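PDB 3A76: gamma-hexachlorocyclohexane dehydrochlorinase from Sphingomonas paucimobilis, which catalyses two successive 1,2-anti dehydrochlorinations that convert the pollutant lindane, gamma-hexachlorocyclohexane, via gamma-pentachlorocyclohexene to 1,3,4,6-tetrachloro-1,4-cyclohexadiene. Local coordinates for residues L36-K40 with R51-W56. Numbering follows the deposited sequence.
Sequences LYSDK and RLASIW
With CG of D39 set opposite its carbonyl carbon and CG of R51 opposite its backbone N (chi1 153°), the two side chains cross at about a right angle, and further bends in the arginine chain bring its guanidinium to the carboxylate. R51 NH2 donates to D39 OD1 across 2.9 Å, a nearly straight bond (161°) within a salt bridge. The acceptor lies close to the guanidinium plane, whereas the nitrogen approaches from above the carboxylate, the two planes being 54° apart. Arginine suits this place because its methylene stem also packs: CD of R51 is 3.6 Å from CB of D39. OD1 takes a second salt bridge from R99 of the second subunit, which ties this helix pair to the trimer interface; the two cations would probably favour the ionised carboxylate.

Beneath this polar pair, I55 drives both its branches into the 36-40 helix. CG2 sits between L36 and D39, about one helical turn apart, meeting CB of D39 and, at 3.9 Å, CD2 of L36, while CD1 presses on CG of K40 at a tight 3.4 Å. Branching at CB lets isoleucine fill both places at once. The bent aliphatic part of K40 continues to the indole, its CG 3.7 Å from CZ2 of W56. The K40 side chain also lies about 6 Å from that of H93, the probable proton acceptor, placing this edge of the contact beside the active site. S54 OG bonds back to R51 O at 2.8 Å, linking the turn to helix 49-53.

The contact thus packs the long helix 22-45 against the short helix 49-53 and the type I turn A53-W56, which runs into the short strand 56-57. L36 and I55 also rest on F146 of strand 143-158, and L52 reaches L77 and A80 of helix 72-87.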
loop_
_atom_site.group_PDB
_atom_site.type_symbol
_atom_site.label_atom_id
_atom_site.label_comp_id
_atom_site.label_asym_id
_atom_site.label_seq_id
_atom_site.Cartn_x
_atom_site.Cartn_y
_atom_site.Cartn_z
ATOM N N LEU B 36 9.652 10.634 -0.454
ATOM C CA LEU B 36 9.268 11.485 -1.583
ATOM C C LEU B 36 7.971 10.989 -2.196
ATOM O O LEU B 36 7.036 11.755 -2.397
ATOM C CB LEU B 36 10.378 11.526 -2.654
ATOM C CG LEU B 36 11.665 12.315 -2.362
ATOM C CD1 LEU B 36 12.597 12.201 -3.569
ATOM C CD2 LEU B 36 11.356 13.780 -2.017
ATOM N N TYR B 37 7.932 9.692 -2.480
ATOM C CA TYR B 37 6.785 9.036 -3.096
ATOM C C TYR B 37 5.502 9.221 -2.246
ATOM O O TYR B 37 4.466 9.627 -2.764
ATOM C CB TYR B 37 7.144 7.561 -3.303
ATOM C CG TYR B 37 6.142 6.722 -4.045
ATOM C CD1 TYR B 37 5.191 5.962 -3.348
ATOM C CD2 TYR B 37 6.164 6.645 -5.448
ATOM C CE1 TYR B 37 4.285 5.174 -4.032
ATOM C CE2 TYR B 37 5.266 5.879 -6.134
ATOM C CZ TYR B 37 4.331 5.136 -5.428
ATOM O OH TYR B 37 3.420 4.366 -6.109
ATOM N N SER B 38 5.583 8.950 -0.953
ATOM C CA SER B 38 4.437 9.178 -0.055
ATOM C C SER B 38 4.039 10.667 0.038
ATOM O O SER B 38 2.883 11.012 -0.223
ATOM C CB SER B 38 4.731 8.599 1.326
ATOM O OG SER B 38 4.974 7.217 1.205
ATOM N N ASP B 39 5.009 11.543 0.358
ATOM C CA ASP B 39 4.779 13.014 0.432
ATOM C C ASP B 39 3.972 13.574 -0.715
ATOM O O ASP B 39 3.117 14.431 -0.514
ATOM C CB ASP B 39 6.091 13.786 0.475
ATOM C CG ASP B 39 6.781 13.698 1.807
ATOM O OD1 ASP B 39 6.098 13.404 2.804
ATOM O OD2 ASP B 39 8.009 13.921 1.854
ATOM N N LYS B 40 4.243 13.111 -1.931
ATOM C CA LYS B 40 3.524 13.661 -3.058
ATOM C C LYS B 40 2.052 13.403 -2.862
ATOM O O LYS B 40 1.239 14.304 -3.015
ATOM C CB LYS B 40 3.979 13.081 -4.407
ATOM C CG LYS B 40 3.808 14.108 -5.523
ATOM C CD LYS B 40 3.321 13.554 -6.824
ATOM C CE LYS B 40 1.801 13.610 -6.894
ATOM N NZ LYS B 40 1.316 12.948 -8.131
ATOM N N ARG B 51 4.365 20.945 1.633
ATOM C CA ARG B 51 4.920 19.600 1.403
ATOM C C ARG B 51 4.956 19.308 -0.104
ATOM O O ARG B 51 5.924 18.740 -0.603
ATOM C CB ARG B 51 4.185 18.526 2.234
ATOM C CG ARG B 51 4.196 17.121 1.637
ATOM C CD ARG B 51 4.212 15.969 2.651
ATOM N NE ARG B 51 3.511 16.203 3.916
ATOM C CZ ARG B 51 3.799 15.564 5.047
ATOM N NH1 ARG B 51 3.133 15.849 6.167
ATOM N NH2 ARG B 51 4.753 14.637 5.067
ATOM N N LEU B 52 3.934 19.753 -0.828
ATOM C CA LEU B 52 3.879 19.535 -2.267
ATOM C C LEU B 52 5.074 20.141 -2.981
ATOM O O LEU B 52 5.706 19.473 -3.804
ATOM C CB LEU B 52 2.583 20.069 -2.880
ATOM C CG LEU B 52 2.401 19.731 -4.367
ATOM C CD1 LEU B 52 2.147 18.221 -4.602
ATOM C CD2 LEU B 52 1.303 20.563 -4.979
ATOM N N ALA B 53 5.372 21.398 -2.650
ATOM C CA ALA B 53 6.425 22.180 -3.296
ATOM C C ALA B 53 7.838 21.695 -2.976
ATOM O O ALA B 53 8.750 21.849 -3.792
ATOM C CB ALA B 53 6.281 23.648 -2.909
ATOM N N SER B 54 8.008 21.108 -1.793
ATOM C CA SER B 54 9.322 20.749 -1.250
ATOM C C SER B 54 10.022 19.556 -1.923
ATOM O O SER B 54 11.203 19.287 -1.652
ATOM C CB SER B 54 9.176 20.448 0.245
ATOM O OG SER B 54 8.440 19.244 0.441
ATOM N N ILE B 55 9.301 18.844 -2.782
ATOM C CA ILE B 55 9.752 17.543 -3.290
ATOM C C ILE B 55 10.293 17.577 -4.732
ATOM O O ILE B 55 10.785 16.566 -5.246
ATOM C CB ILE B 55 8.613 16.485 -3.173
ATOM C CG1 ILE B 55 7.388 16.943 -3.972
ATOM C CG2 ILE B 55 8.266 16.210 -1.690
ATOM C CD1 ILE B 55 6.259 15.944 -4.072
ATOM N N TRP B 56 10.188 18.740 -5.376
ATOM C CA TRP B 56 10.595 18.911 -6.773
ATOM C C TRP B 56 11.801 19.831 -6.895
ATOM O O TRP B 56 11.901 20.835 -6.174
ATOM C CB TRP B 56 9.454 19.516 -7.597
ATOM C CG TRP B 56 8.109 18.930 -7.312
ATOM C CD1 TRP B 56 7.182 19.393 -6.416
ATOM C CD2 TRP B 56 7.531 17.776 -7.928
ATOM N NE1 TRP B 56 6.060 18.599 -6.437
ATOM C CE2 TRP B 56 6.246 17.597 -7.356
ATOM C CE3 TRP B 56 7.967 16.878 -8.912
ATOM C CZ2 TRP B 56 5.400 16.553 -7.732
ATOM C CZ3 TRP B 56 7.126 15.840 -9.284
ATOM C CH2 TRP B 56 5.855 15.685 -8.691
#